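Local coordinates for protein cystalysin (Treponema denticola, PDB 1C7N) that belongs to the class I and II aminotransferase family of fold-type I enzymes and binds pyridoxal-5'-phosphate, at residues 224-235 with 247-257. Residues are numbered along the deposited sequence; the frame is centred on the assembly and turned at random.
Sequences EQLADKTITFTA and MSNIIIKNPDI
Lys253 meets Glu224 and Asp228 because its chain starts with CG opposite the backbone N (chi1 174°) and stays extended to NZ. Glu224 bends at chi2 (-56°), and its side chain crosses that of Lys253 at about a right angle. Lys253 NZ forms salt bridges with Glu224 OE1 at 2.5 Å, on the anti side, and with Asp228 OD2 at 2.8 Å, on the syn side. Both carboxylates are met somewhat out of plane. The lysine stem runs past Ala227, with Lys253 CD 4.0 Å from Ala227 CB.

Beyond this network the chains pair as antiparallel strands 230-234 and 248-251. Thr232 and Ile251 form a hydrogen-bonded pair. Thr232 N to Ile251 O is 3.0 Å and nearly straight, and Ile251 N returns a bond to Thr232 O. Further along, Asn249 O accepts from both Thr234 N and Thr234 OG1. Thr234 OG1 lies 2.7 Å from Asn249 O, in the carbonyl plane and on a lone pair, while Thr234 N lies above that plane. Water 4 also joins Thr234 OG1 to Asn249 ND2, while Asn249 OD1 is hydrogen-bonded to Tyr71 OH.

On the sheet face that carries Phe233 and Ile250, Ile231 CG2 lies over one face of the Phe233 ring, offset toward its rim, and touches Ile250 CG2 at 3.8 Å. Ile250 CD1 reaches Phe233 CD2 at 3.8 Å. Helix 98-109 covers Phe233 and Ile250. Ile257 CG2 packs on Ile231 CG1 from the helix that Asn254 caps, its OD1 accepting from Ile257 N.

These strands belong to the mixed sheet of the large PLP-binding domain, between strands 92-95 and 199-203. Ser248 lies in the pyridoxal-5'-phosphate pocket. The contact thus joins a buried strand pair near the cofactor to a charged outer end, where two carboxylates sharing one ammonium would probably favour its protonated form.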
loop_
_atom_site.group_PDB
_atom_site.type_symbol
_atom_site.label_atom_id
_atom_site.label_comp_id
_atom_site.label_asym_id
_atom_site.label_seq_id
_atom_site.Cartn_x
_atom_site.Cartn_y
_atom_site.Cartn_z
ATOM N N GLU A 224 -2.505 -9.553 30.332
ATOM C CA GLU A 224 -1.321 -8.816 29.906
ATOM C C GLU A 224 -0.181 -9.710 29.433
ATOM O O GLU A 224 0.572 -9.331 28.535
ATOM C CB GLU A 224 -0.833 -7.900 31.031
ATOM C CG GLU A 224 -1.667 -6.639 31.218
ATOM C CD GLU A 224 -1.768 -5.808 29.945
ATOM O OE1 GLU A 224 -0.871 -5.923 29.081
ATOM O OE2 GLU A 224 -2.736 -5.029 29.810
ATOM N N GLN A 225 -0.047 -10.889 30.034
ATOM C CA GLN A 225 1.009 -11.805 29.623
ATOM C C GLN A 225 0.683 -12.370 28.247
ATOM O O GLN A 225 1.583 -12.650 27.454
ATOM C CB GLN A 225 1.184 -12.941 30.636
ATOM C CG GLN A 225 1.937 -12.532 31.895
ATOM C CD GLN A 225 1.122 -11.627 32.796
ATOM O OE1 GLN A 225 0.125 -12.055 33.385
ATOM N NE2 GLN A 225 1.537 -10.365 32.906
ATOM N N LEU A 226 -0.605 -12.547 27.968
ATOM C CA LEU A 226 -1.018 -13.040 26.659
ATOM C C LEU A 226 -0.697 -11.921 25.668
ATOM O O LEU A 226 -0.122 -12.164 24.606
ATOM C CB LEU A 226 -2.519 -13.348 26.636
ATOM C CG LEU A 226 -3.103 -13.777 25.284
ATOM C CD1 LEU A 226 -2.499 -15.115 24.849
ATOM C CD2 LEU A 226 -4.612 -13.886 25.392
ATOM N N ALA A 227 -1.053 -10.694 26.039
ATOM C CA ALA A 227 -0.801 -9.523 25.200
ATOM C C ALA A 227 0.688 -9.373 24.891
ATOM O O ALA A 227 1.060 -8.818 23.858
ATOM C CB ALA A 227 -1.318 -8.256 25.888
ATOM N N ASP A 228 1.529 -9.861 25.799
ATOM C CA ASP A 228 2.981 -9.791 25.632
ATOM C C ASP A 228 3.469 -10.573 24.410
ATOM O O ASP A 228 4.546 -10.300 23.886
ATOM C CB ASP A 228 3.685 -10.322 26.886
ATOM C CG ASP A 228 3.688 -9.320 28.030
ATOM O OD1 ASP A 228 3.989 -9.734 29.172
ATOM O OD2 ASP A 228 3.405 -8.126 27.792
ATOM N N LYS A 229 2.689 -11.551 23.962
ATOM C CA LYS A 229 3.085 -12.319 22.789
ATOM C C LYS A 229 1.974 -12.419 21.745
ATOM O O LYS A 229 1.869 -13.406 21.020
ATOM C CB LYS A 229 3.560 -13.720 23.193
ATOM C CG LYS A 229 2.520 -14.617 23.839
ATOM C CD LYS A 229 3.115 -16.005 24.034
ATOM C CE LYS A 229 2.103 -17.005 24.560
ATOM N NZ LYS A 229 2.683 -18.387 24.555
ATOM N N THR A 230 1.157 -11.375 21.668
ATOM C CA THR A 230 0.055 -11.329 20.711
ATOM C C THR A 230 0.209 -10.200 19.692
ATOM O O THR A 230 0.730 -9.128 20.003
ATOM C CB THR A 230 -1.308 -11.119 21.427
ATOM O OG1 THR A 230 -1.560 -12.209 22.323
ATOM C CG2 THR A 230 -2.450 -11.023 20.404
ATOM N N ILE A 231 -0.242 -10.466 18.472
ATOM C CA ILE A 231 -0.248 -9.481 17.399
ATOM C C ILE A 231 -1.722 -9.425 17.022
ATOM O O ILE A 231 -2.290 -10.433 16.612
ATOM C CB ILE A 231 0.547 -9.940 16.155
ATOM C CG1 ILE A 231 2.051 -9.924 16.440
ATOM C CG2 ILE A 231 0.221 -9.029 14.983
ATOM C CD1 ILE A 231 2.895 -10.479 15.297
ATOM N N THR A 232 -2.344 -8.265 17.192
ATOM C CA THR A 232 -3.758 -8.122 16.873
ATOM C C THR A 232 -3.954 -7.255 15.637
ATOM O O THR A 232 -3.505 -6.105 15.597
ATOM C CB THR A 232 -4.539 -7.504 18.055
ATOM O OG1 THR A 232 -4.452 -8.373 19.194
ATOM C CG2 THR A 232 -5.998 -7.317 17.684
ATOM N N PHE A 233 -4.616 -7.819 14.630
ATOM C CA PHE A 233 -4.872 -7.106 13.382
ATOM C C PHE A 233 -6.232 -6.418 13.397
ATOM O O PHE A 233 -7.261 -7.062 13.602
ATOM C CB PHE A 233 -4.828 -8.069 12.185
ATOM C CG PHE A 233 -3.633 -8.983 12.174
ATOM C CD1 PHE A 233 -3.633 -10.156 12.921
ATOM C CD2 PHE A 233 -2.507 -8.676 11.413
ATOM C CE1 PHE A 233 -2.531 -11.011 12.912
ATOM C CE2 PHE A 233 -1.398 -9.526 11.401
ATOM C CZ PHE A 233 -1.413 -10.696 12.152
ATOM N N THR A 234 -6.236 -5.101 13.207
ATOM C CA THR A 234 -7.493 -4.356 13.167
ATOM C C THR A 234 -7.424 -3.378 12.012
ATOM O O THR A 234 -6.346 -3.109 11.472
ATOM C CB THR A 234 -7.749 -3.528 14.448
ATOM O OG1 THR A 234 -6.974 -2.321 14.396
ATOM C CG2 THR A 234 -7.373 -4.319 15.687
ATOM N N ALA A 235 -8.581 -2.849 11.634
ATOM C CA ALA A 235 -8.654 -1.888 10.549
ATOM C C ALA A 235 -10.083 -1.378 10.449
ATOM O O ALA A 235 -11.018 -2.022 10.927
ATOM C CB ALA A 235 -8.234 -2.540 9.228
ATOM N N MET A 247 -5.578 0.869 4.650
ATOM C CA MET A 247 -4.951 1.338 5.884
ATOM C C MET A 247 -5.364 0.448 7.046
ATOM O O MET A 247 -6.549 0.327 7.355
ATOM C CB MET A 247 -5.322 2.792 6.175
ATOM C CG MET A 247 -4.633 3.373 7.411
ATOM S SD MET A 247 -2.833 3.110 7.467
ATOM C CE MET A 247 -2.278 4.126 6.093
ATOM N N SER A 248 -4.382 -0.181 7.682
ATOM C CA SER A 248 -4.646 -1.079 8.797
ATOM C C SER A 248 -3.903 -0.649 10.060
ATOM O O SER A 248 -2.849 -0.012 9.994
ATOM C CB SER A 248 -4.218 -2.501 8.429
ATOM O OG SER A 248 -4.772 -2.902 7.190
ATOM N N ASN A 249 -4.464 -1.005 11.210
ATOM C CA ASN A 249 -3.853 -0.683 12.489
ATOM C C ASN A 249 -3.506 -1.976 13.213
ATOM O O ASN A 249 -4.343 -2.558 13.913
ATOM C CB ASN A 249 -4.802 0.158 13.335
ATOM C CG ASN A 249 -5.003 1.537 12.765
ATOM O OD1 ASN A 249 -4.040 2.292 12.584
ATOM N ND2 ASN A 249 -6.252 1.880 12.470
ATOM N N ILE A 250 -2.270 -2.429 13.019
ATOM C CA ILE A 250 -1.799 -3.658 13.639
ATOM C C ILE A 250 -1.271 -3.284 15.014
ATOM O O ILE A 250 -0.344 -2.475 15.132
ATOM C CB ILE A 250 -0.676 -4.304 12.799
ATOM C CG1 ILE A 250 -1.025 -4.216 11.313
ATOM C CG2 ILE A 250 -0.522 -5.773 13.182
ATOM C CD1 ILE A 250 -2.325 -4.947 10.935
ATOM N N ILE A 251 -1.866 -3.862 16.053
ATOM C CA ILE A 251 -1.469 -3.549 17.423
ATOM C C ILE A 251 -0.528 -4.587 18.016
ATOM O O ILE A 251 -0.865 -5.773 18.110
ATOM C CB ILE A 251 -2.710 -3.420 18.334
ATOM C CG1 ILE A 251 -3.750 -2.515 17.670
ATOM C CG2 ILE A 251 -2.312 -2.841 19.688
ATOM C CD1 ILE A 251 -3.226 -1.131 17.305
ATOM N N ILE A 252 0.651 -4.128 18.427
ATOM C CA ILE A 252 1.671 -4.999 19.008
ATOM C C ILE A 252 2.283 -4.350 20.249
ATOM O O ILE A 252 3.045 -3.387 20.148
ATOM C CB ILE A 252 2.796 -5.279 17.993
ATOM C CG1 ILE A 252 2.188 -5.733 16.663
ATOM C CG2 ILE A 252 3.729 -6.356 18.527
ATOM C CD1 ILE A 252 3.206 -5.897 15.559
ATOM N N LYS A 253 1.940 -4.885 21.416
ATOM C CA LYS A 253 2.438 -4.373 22.695
ATOM C C LYS A 253 3.937 -4.571 22.930
ATOM O O LYS A 253 4.633 -3.645 23.349
ATOM C CB LYS A 253 1.675 -5.032 23.847
ATOM C CG LYS A 253 2.214 -4.690 25.228
ATOM C CD LYS A 253 1.604 -5.596 26.291
ATOM C CE LYS A 253 2.014 -5.160 27.687
ATOM N NZ LYS A 253 1.630 -6.153 28.732
ATOM N N ASN A 254 4.427 -5.781 22.674
ATOM C CA ASN A 254 5.836 -6.097 22.889
ATOM C C ASN A 254 6.779 -5.377 21.930
ATOM O O ASN A 254 6.694 -5.547 20.714
ATOM C CB ASN A 254 6.059 -7.604 22.789
ATOM C CG ASN A 254 7.476 -8.003 23.158
ATOM O OD1 ASN A 254 8.376 -8.012 22.314
ATOM N ND2 ASN A 254 7.687 -8.316 24.431
ATOM N N PRO A 255 7.703 -4.567 22.474
ATOM C CA PRO A 255 8.670 -3.810 21.676
ATOM C C PRO A 255 9.520 -4.688 20.763
ATOM O O PRO A 255 9.822 -4.305 19.632
ATOM C CB PRO A 255 9.502 -3.094 22.736
ATOM C CG PRO A 255 8.521 -2.883 23.836
ATOM C CD PRO A 255 7.838 -4.226 23.901
ATOM N N ASP A 256 9.914 -5.857 21.256
ATOM C CA ASP A 256 10.726 -6.778 20.469
ATOM C C ASP A 256 9.941 -7.321 19.284
ATOM O O ASP A 256 10.433 -7.325 18.156
ATOM C CB ASP A 256 11.211 -7.936 21.344
ATOM C CG ASP A 256 12.394 -7.553 22.209
ATOM O OD1 ASP A 256 12.321 -6.511 22.894
ATOM O OD2 ASP A 256 13.395 -8.298 22.201
ATOM N N ILE A 257 8.725 -7.788 19.542
ATOM C CA ILE A 257 7.883 -8.317 18.476
ATOM C C ILE A 257 7.490 -7.192 17.520
ATOM O O ILE A 257 7.508 -7.365 16.300
ATOM C CB ILE A 257 6.597 -8.958 19.040
ATOM C CG1 ILE A 257 6.950 -10.218 19.836
ATOM C CG2 ILE A 257 5.649 -9.294 17.904
ATOM C CD1 ILE A 257 5.763 -10.841 20.558
HETATM O O HOH W 1 2.962 -8.193 21.748
HETATM O O HOH W 2 5.239 -6.856 26.411
HETATM O O HOH W 3 -0.191 -6.951 21.296
HETATM O O HOH W 4 -8.064 -0.089 12.978
#